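Local coordinates for protein nucleocapsid (Crimean-congo hemorrhagic fever virus, PDB 4AKL) that binds single- and double-stranded RNA, probably packaging the viral genome, and very likely has a sequence-non-specific DNA endonuclease activity, at residues 28-33 against 414-418; 76-80 against 464-468; 243-247 against 287-291. One frame throughout, in Å; residues are numbered along the deposited sequence.

Contact 1: 28-33 against 414-418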
loop_
_atom_site.group_PDB
_atom_site.type_symbol
_atom_site.label_atom_id
_atom_site.label_comp_id
_atom_site.label_asym_id
_atom_site.label_seq_id
_atom_site.Cartn_x
_atom_site.Cartn_y
_atom_site.Cartn_z
ATOM N N ASP A 28 5.239 17.398 20.077
ATOM C CA ASP A 28 4.937 17.369 18.654
ATOM C C ASP A 28 5.662 18.473 17.897
ATOM O O ASP A 28 5.222 18.910 16.832
ATOM C CB ASP A 28 3.408 17.429 18.447
ATOM C CG ASP A 28 2.793 18.776 18.791
ATOM O OD1 ASP A 28 3.429 19.663 19.443
ATOM O OD2 ASP A 28 1.636 18.927 18.387
ATOM N N THR A 29 6.780 18.915 18.464
ATOM C CA THR A 29 7.626 19.936 17.854
ATOM C C THR A 29 8.030 19.501 16.444
ATOM O O THR A 29 7.922 20.275 15.487
ATOM C CB THR A 29 8.929 20.149 18.674
ATOM O OG1 THR A 29 8.630 20.097 20.075
ATOM C CG2 THR A 29 9.576 21.487 18.340
ATOM N N TYR A 30 8.499 18.262 16.328
ATOM C CA TYR A 30 9.033 17.748 15.042
ATOM C C TYR A 30 8.221 16.650 14.436
ATOM O O TYR A 30 8.613 16.135 13.393
ATOM C CB TYR A 30 10.492 17.261 15.220
ATOM C CG TYR A 30 11.372 18.348 15.768
ATOM C CD1 TYR A 30 11.716 19.435 14.976
ATOM C CD2 TYR A 30 11.835 18.307 17.066
ATOM C CE1 TYR A 30 12.508 20.443 15.453
ATOM C CE2 TYR A 30 12.641 19.338 17.574
ATOM C CZ TYR A 30 12.973 20.392 16.762
ATOM O OH TYR A 30 13.767 21.410 17.250
ATOM N N THR A 31 7.101 16.286 15.067
ATOM C CA THR A 31 6.270 15.200 14.600
ATOM C C THR A 31 4.838 15.631 14.474
ATOM O O THR A 31 4.405 16.474 15.225
ATOM C CB THR A 31 6.314 14.014 15.550
ATOM O OG1 THR A 31 6.009 14.439 16.873
ATOM C CG2 THR A 31 7.687 13.377 15.558
ATOM N N ASN A 32 4.117 15.036 13.521
ATOM C CA ASN A 32 2.689 15.325 13.273
ATOM C C ASN A 32 1.850 14.867 14.418
ATOM O O ASN A 32 0.993 15.589 14.906
ATOM C CB ASN A 32 2.178 14.661 11.992
ATOM C CG ASN A 32 2.884 15.175 10.739
ATOM O OD1 ASN A 32 3.224 16.357 10.651
ATOM N ND2 ASN A 32 3.095 14.289 9.774
ATOM N N SER A 33 2.117 13.655 14.864
ATOM C CA SER A 33 1.421 13.121 15.999
ATOM C C SER A 33 2.406 13.180 17.174
ATOM O O SER A 33 3.590 13.057 16.983
ATOM C CB SER A 33 0.917 11.718 15.632
ATOM O OG SER A 33 0.044 11.196 16.573
ATOM N N LEU A 414 7.333 8.795 8.610
ATOM C CA LEU A 414 6.200 9.503 8.049
ATOM C C LEU A 414 5.471 10.371 9.097
ATOM O O LEU A 414 4.676 11.205 8.733
ATOM C CB LEU A 414 5.209 8.503 7.431
ATOM C CG LEU A 414 5.724 7.809 6.179
ATOM C CD1 LEU A 414 4.722 6.786 5.710
ATOM C CD2 LEU A 414 6.059 8.821 5.069
ATOM N N ASN A 415 5.741 10.129 10.379
ATOM C CA ASN A 415 5.323 11.018 11.471
ATOM C C ASN A 415 6.209 12.281 11.601
ATOM O O ASN A 415 5.851 13.197 12.334
ATOM C CB ASN A 415 5.305 10.260 12.798
ATOM C CG ASN A 415 4.567 11.000 13.884
ATOM O OD1 ASN A 415 3.558 11.693 13.615
ATOM N ND2 ASN A 415 5.054 10.888 15.104
ATOM N N LEU A 416 7.358 12.335 10.909
ATOM C CA LEU A 416 8.201 13.546 10.946
ATOM C C LEU A 416 7.522 14.609 10.108
ATOM O O LEU A 416 7.039 14.286 9.010
ATOM C CB LEU A 416 9.614 13.317 10.413
ATOM C CG LEU A 416 10.590 12.609 11.353
ATOM C CD1 LEU A 416 11.813 12.150 10.579
ATOM C CD2 LEU A 416 10.994 13.489 12.575
ATOM N N ARG A 417 7.504 15.860 10.612
ATOM C CA ARG A 417 6.800 16.963 9.921
ATOM C C ARG A 417 7.410 17.246 8.569
ATOM O O ARG A 417 8.593 16.994 8.350
ATOM C CB ARG A 417 6.789 18.277 10.763
ATOM C CG ARG A 417 5.905 18.214 12.006
ATOM C CD ARG A 417 5.908 19.499 12.818
ATOM N NE ARG A 417 5.012 19.403 13.989
ATOM C CZ ARG A 417 3.675 19.557 13.970
ATOM N NH1 ARG A 417 3.004 19.839 12.836
ATOM N NH2 ARG A 417 2.986 19.423 15.114
ATOM N N THR A 418 6.587 17.762 7.669
ATOM C CA THR A 418 7.028 18.185 6.360
ATOM C C THR A 418 6.972 19.706 6.175
ATOM O O THR A 418 7.384 20.194 5.141
ATOM C CB THR A 418 6.188 17.517 5.239
ATOM O OG1 THR A 418 4.799 17.814 5.422
ATOM C CG2 THR A 418 6.411 15.952 5.234
#
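The N415 side-chain amide and the backbone of S33 pair with each other in both directions: N415 OD1 takes the amide hydrogen of S33 N at 2.7 Å, on an oxygen lone pair, while N415 ND2 gives to S33 O at 3.2 Å. Because CG stands anti to the backbone N (chi1 -166°), the amide reaches across to the facing chain in the manner of a peptide group. The T31 hydroxyl reaches S33 O from the face of its carbonyl plane opposite N415 ND2, so two donors grip this oxygen. Beside it, N32 N donates to N415 O at 2.8 Å, and R417 N gives to Y30 O at 3.0 Å. These two backbone bonds flank T31 and L416, whose CA atoms lie 4.5 Å apart; the geometry is that of a single isolated beta bridge between two loops, in a chain that is otherwise largely helical. T31, S33, N415 and L416 are all buried, and P76 packs on both S33 and N415.

The other end is nearer solvent: D28 and R417 are only partly buried. R417 extends from CG to NE and meets D28 side-on, NE and NH2 each 2.9 Å from D28 O, an oxygen only 1° out of the guanidinium plane. T31 O and N32 CA lie over one face of that group. The salt bridge from D28 OD2 to R417 NH2 is long, 3.6 Å, with the carboxylate turned 75° from the guanidinium plane.

Contact 2: 76-80 against 464-468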
loop_
_atom_site.group_PDB
_atom_site.type_symbol
_atom_site.label_atom_id
_atom_site.label_comp_id
_atom_site.label_asym_id
_atom_site.label_seq_id
_atom_site.Cartn_x
_atom_site.Cartn_y
_atom_site.Cartn_z
ATOM N N PRO A 76 4.380 7.653 16.162
ATOM C CA PRO A 76 3.112 8.328 16.451
ATOM C C PRO A 76 2.387 7.521 17.469
ATOM O O PRO A 76 1.628 6.589 17.133
ATOM C CB PRO A 76 2.402 8.354 15.103
ATOM C CG PRO A 76 2.901 7.242 14.416
ATOM C CD PRO A 76 4.330 7.011 14.852
ATOM N N ILE A 77 2.626 7.875 18.722
ATOM C CA ILE A 77 2.102 7.095 19.866
ATOM C C ILE A 77 0.621 6.794 19.841
ATOM O O ILE A 77 0.195 5.637 20.088
ATOM C CB ILE A 77 2.418 7.759 21.178
ATOM C CG1 ILE A 77 3.937 7.757 21.393
ATOM C CG2 ILE A 77 1.759 7.000 22.305
ATOM C CD1 ILE A 77 4.584 6.324 21.462
ATOM N N TYR A 78 -0.160 7.805 19.523
ATOM C CA TYR A 78 -1.629 7.685 19.587
ATOM C C TYR A 78 -2.100 6.616 18.636
ATOM O O TYR A 78 -2.853 5.730 19.011
ATOM C CB TYR A 78 -2.299 9.013 19.229
ATOM C CG TYR A 78 -3.800 8.994 19.351
ATOM C CD1 TYR A 78 -4.403 9.285 20.539
ATOM C CD2 TYR A 78 -4.625 8.663 18.253
ATOM C CE1 TYR A 78 -5.768 9.277 20.673
ATOM C CE2 TYR A 78 -6.029 8.640 18.381
ATOM C CZ TYR A 78 -6.584 8.946 19.585
ATOM O OH TYR A 78 -7.946 8.945 19.745
ATOM N N GLU A 79 -1.629 6.687 17.406
ATOM C CA GLU A 79 -2.130 5.785 16.377
ATOM C C GLU A 79 -1.545 4.393 16.535
ATOM O O GLU A 79 -2.272 3.412 16.327
ATOM C CB GLU A 79 -1.880 6.350 14.987
ATOM C CG GLU A 79 -2.720 7.559 14.684
ATOM C CD GLU A 79 -2.228 8.897 15.310
ATOM O OE1 GLU A 79 -1.044 8.994 15.705
ATOM O OE2 GLU A 79 -3.064 9.861 15.388
ATOM N N CYS A 80 -0.253 4.306 16.924
ATOM C CA CYS A 80 0.385 3.009 17.205
ATOM C C CYS A 80 -0.345 2.333 18.366
ATOM O O CYS A 80 -0.637 1.131 18.311
ATOM C CB CYS A 80 1.878 3.189 17.540
ATOM S SG CYS A 80 2.886 3.750 16.157
ATOM N N SER A 464 1.095 9.848 8.066
ATOM C CA SER A 464 1.061 8.830 9.076
ATOM C C SER A 464 1.250 7.496 8.374
ATOM O O SER A 464 0.809 7.346 7.202
ATOM C CB SER A 464 -0.277 8.832 9.795
ATOM O OG SER A 464 -0.514 7.638 10.527
ATOM N N PRO A 465 1.903 6.525 9.064
ATOM C CA PRO A 465 1.964 5.163 8.552
ATOM C C PRO A 465 0.625 4.421 8.492
ATOM O O PRO A 465 0.551 3.406 7.801
ATOM C CB PRO A 465 2.928 4.435 9.519
ATOM C CG PRO A 465 3.006 5.246 10.707
ATOM C CD PRO A 465 2.664 6.675 10.316
ATOM N N PHE A 466 -0.417 4.938 9.208
ATOM C CA PHE A 466 -1.709 4.274 9.297
ATOM C C PHE A 466 -2.753 4.745 8.296
ATOM O O PHE A 466 -3.868 4.299 8.359
ATOM C CB PHE A 466 -2.230 4.368 10.725
ATOM C CG PHE A 466 -1.285 3.749 11.677
ATOM C CD1 PHE A 466 -1.238 2.386 11.812
ATOM C CD2 PHE A 466 -0.402 4.528 12.408
ATOM C CE1 PHE A 466 -0.286 1.761 12.698
ATOM C CE2 PHE A 466 0.525 3.921 13.270
ATOM C CZ PHE A 466 0.567 2.517 13.411
ATOM N N GLN A 467 -2.357 5.613 7.386
ATOM C CA GLN A 467 -3.179 6.025 6.266
ATOM C C GLN A 467 -3.077 5.063 5.119
ATOM O O GLN A 467 -2.034 4.531 4.869
ATOM C CB GLN A 467 -2.778 7.435 5.782
ATOM C CG GLN A 467 -3.347 8.508 6.633
ATOM C CD GLN A 467 -2.618 9.830 6.543
ATOM O OE1 GLN A 467 -1.453 9.917 6.083
ATOM N NE2 GLN A 467 -3.288 10.880 7.007
ATOM N N ASN A 468 -4.180 4.830 4.437
ATOM C CA ASN A 468 -4.229 4.037 3.202
ATOM C C ASN A 468 -4.317 5.054 2.111
ATOM O O ASN A 468 -5.159 5.992 2.185
ATOM C CB ASN A 468 -5.419 3.076 3.233
ATOM C CG ASN A 468 -5.765 2.451 1.845
ATOM O OD1 ASN A 468 -5.978 3.157 0.835
ATOM N ND2 ASN A 468 -5.859 1.134 1.819
HETATM O O HOH W 1 0.033 8.695 12.863
#
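The F466 ring presents one face to the backbone of helix 77-83, with E79 O 4.1 Å above its plane and displaced toward the rim, while C80 SG and P76 CG sit at its edge. The sulfur is 4.9 Å from the ring centroid and 83° off the normal, which makes this an edge-on cysteine sulfur-aromatic contact; its nearest ring atom is CE2, at 3.7 Å. E79 CB comes closer still, 3.5 Å from F466 CD2. The pyrrolidines of P76 and P465 touch obliquely, CG of the first against CD of the second.

E79 then turns away: its chain bends at chi2 (78°), taking the carboxylate off F466 to S33, N142 and N144. A water lies between E79 OE1 and S464 OG, 2.6 Å from the hydroxyl but bound only weakly to the carboxylate. E79 is buried, and these partners may help to stabilise a negative charge there.

S464 OG also accepts from F466 N at 3.0 Å, closing an ST turn. The same residues form a type I beta turn from S464 to Q467, a turn that presents its phenylalanine to the N-terminal end of a helix whose N-cap is P76.

Contact 3: 243-247 against 287-291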
loop_
_atom_site.group_PDB
_atom_site.type_symbol
_atom_site.label_atom_id
_atom_site.label_comp_id
_atom_site.label_asym_id
_atom_site.label_seq_id
_atom_site.Cartn_x
_atom_site.Cartn_y
_atom_site.Cartn_z
ATOM N N GLY A 243 -15.061 6.972 -16.221
ATOM C CA GLY A 243 -14.980 6.169 -14.986
ATOM C C GLY A 243 -15.611 4.812 -15.133
ATOM O O GLY A 243 -16.315 4.541 -16.133
ATOM N N LYS A 244 -15.372 3.959 -14.130
ATOM C CA LYS A 244 -15.846 2.551 -14.151
ATOM C C LYS A 244 -17.351 2.380 -14.412
ATOM O O LYS A 244 -17.737 1.377 -14.987
ATOM C CB LYS A 244 -15.470 1.793 -12.859
ATOM C CG LYS A 244 -14.052 1.240 -12.817
ATOM C CD LYS A 244 -13.821 0.512 -11.496
ATOM C CE LYS A 244 -12.396 0.032 -11.345
ATOM N NZ LYS A 244 -12.228 -0.652 -10.063
ATOM N N GLY A 245 -18.178 3.348 -13.995
ATOM C CA GLY A 245 -19.645 3.298 -14.199
ATOM C C GLY A 245 -20.108 2.880 -15.597
ATOM O O GLY A 245 -21.095 2.150 -15.752
ATOM N N VAL A 246 -19.382 3.329 -16.613
ATOM C CA VAL A 246 -19.684 2.989 -18.018
ATOM C C VAL A 246 -19.910 1.478 -18.267
ATOM O O VAL A 246 -20.814 1.104 -19.013
ATOM C CB VAL A 246 -18.555 3.501 -18.936
ATOM C CG1 VAL A 246 -18.661 2.915 -20.294
ATOM C CG2 VAL A 246 -18.591 5.028 -18.996
ATOM N N PHE A 247 -19.103 0.616 -17.642
ATOM C CA PHE A 247 -19.249 -0.853 -17.853
ATOM C C PHE A 247 -20.591 -1.336 -17.325
ATOM O O PHE A 247 -21.303 -2.080 -17.995
ATOM C CB PHE A 247 -18.097 -1.638 -17.224
ATOM C CG PHE A 247 -16.743 -1.149 -17.649
ATOM C CD1 PHE A 247 -16.413 -1.086 -19.009
ATOM C CD2 PHE A 247 -15.800 -0.728 -16.693
ATOM C CE1 PHE A 247 -15.170 -0.626 -19.426
ATOM C CE2 PHE A 247 -14.538 -0.264 -17.097
ATOM C CZ PHE A 247 -14.222 -0.214 -18.469
ATOM N N ALA A 287 -13.747 -5.247 -22.543
ATOM C CA ALA A 287 -13.459 -3.818 -22.212
ATOM C C ALA A 287 -12.873 -3.633 -20.795
ATOM O O ALA A 287 -12.035 -2.752 -20.570
ATOM C CB ALA A 287 -14.711 -2.937 -22.393
ATOM N N GLN A 288 -13.309 -4.466 -19.854
ATOM C CA GLN A 288 -12.771 -4.428 -18.464
ATOM C C GLN A 288 -11.384 -5.066 -18.357
ATOM O O GLN A 288 -10.516 -4.525 -17.668
ATOM C CB GLN A 288 -13.742 -5.068 -17.470
ATOM C CG GLN A 288 -15.091 -4.339 -17.477
ATOM C CD GLN A 288 -16.102 -4.951 -16.551
ATOM O OE1 GLN A 288 -15.812 -5.191 -15.396
ATOM N NE2 GLN A 288 -17.317 -5.209 -17.069
ATOM N N GLU A 289 -11.178 -6.195 -19.045
ATOM C CA GLU A 289 -9.853 -6.873 -19.084
ATOM C C GLU A 289 -8.734 -5.969 -19.653
ATOM O O GLU A 289 -7.586 -6.110 -19.272
ATOM C CB GLU A 289 -9.898 -8.213 -19.859
ATOM C CG GLU A 289 -11.015 -9.169 -19.405
ATOM C CD GLU A 289 -10.767 -10.644 -19.751
ATOM O OE1 GLU A 289 -9.773 -11.218 -19.224
ATOM O OE2 GLU A 289 -11.581 -11.224 -20.525
ATOM N N LEU A 290 -9.077 -5.052 -20.559
ATOM C CA LEU A 290 -8.118 -4.060 -21.050
ATOM C C LEU A 290 -7.956 -2.938 -20.017
ATOM O O LEU A 290 -6.830 -2.523 -19.699
ATOM C CB LEU A 290 -8.571 -3.491 -22.377
ATOM C CG LEU A 290 -8.619 -4.550 -23.479
ATOM C CD1 LEU A 290 -9.466 -4.084 -24.617
ATOM C CD2 LEU A 290 -7.195 -4.893 -23.929
ATOM N N TYR A 291 -9.092 -2.462 -19.504
ATOM C CA TYR A 291 -9.132 -1.401 -18.494
ATOM C C TYR A 291 -8.362 -1.782 -17.252
ATOM O O TYR A 291 -7.484 -1.042 -16.800
ATOM C CB TYR A 291 -10.578 -1.096 -18.097
ATOM C CG TYR A 291 -10.699 0.035 -17.121
ATOM C CD1 TYR A 291 -10.710 1.355 -17.568
ATOM C CD2 TYR A 291 -10.795 -0.205 -15.747
ATOM C CE1 TYR A 291 -10.818 2.426 -16.670
ATOM C CE2 TYR A 291 -10.897 0.855 -14.831
ATOM C CZ TYR A 291 -10.909 2.168 -15.307
ATOM O OH TYR A 291 -11.017 3.223 -14.444
#
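F247 and Y291 contribute most of the buried surface, and their rings meet edge-to-face, with centroids 5.3 Å apart and planes at 71°. F247 supplies the edge: its CE2 lies 3.8 Å above the Y291 ring plane, offset toward the rim. The Y291 ring is brought there by a first torsion that sets CG anti to the backbone N (chi1 -177°).

Q288 comes next in buried area. Its CG sits over a face of the F247 ring, 3.7 Å from the centroid and 16° off the normal, a CH-pi contact. The extended Q288 chain runs past F247 in the opposite direction, with its amide nearly parallel to the ring. K244, crossing Y291 at about a right angle, lays its CG 3.8 Å from Y291 CE2.

A287, Q288 and Y291 pack on one phenylalanine near the start of helix 245-263, joining it to the end of helix 270-292 in a helical hairpin; A239 of helix 230-242 touches both aromatic side chains. With no hydrogen bond across the two segments, the contact depends on the shape and dispersion of carbon surfaces, with aliphatic parts of K244 and Q288 extending the apolar patch toward solvent.

Contacts 1 and 2 adjoin: their centres are 11 Å apart, and S33 OG lies 2.6 Å from E79 OE1, a probable hydrogen bond. S33 CB also packs on P76 CB at 3.7 Å. Their segments alternate along the chain, so the N-terminal residues 28-33 and 76-80 are tied to the distant 414-418 and 464-468 in one connected region. Contact 3 stands apart, on the opposite side of the chain's centre, about 40 Å from contact 1 and 34 Å from contact 2, centre to centre. It closes a local hairpin nested within the long loops that the other two contacts close, and its nearest atoms remain about 13 Å from contact 2.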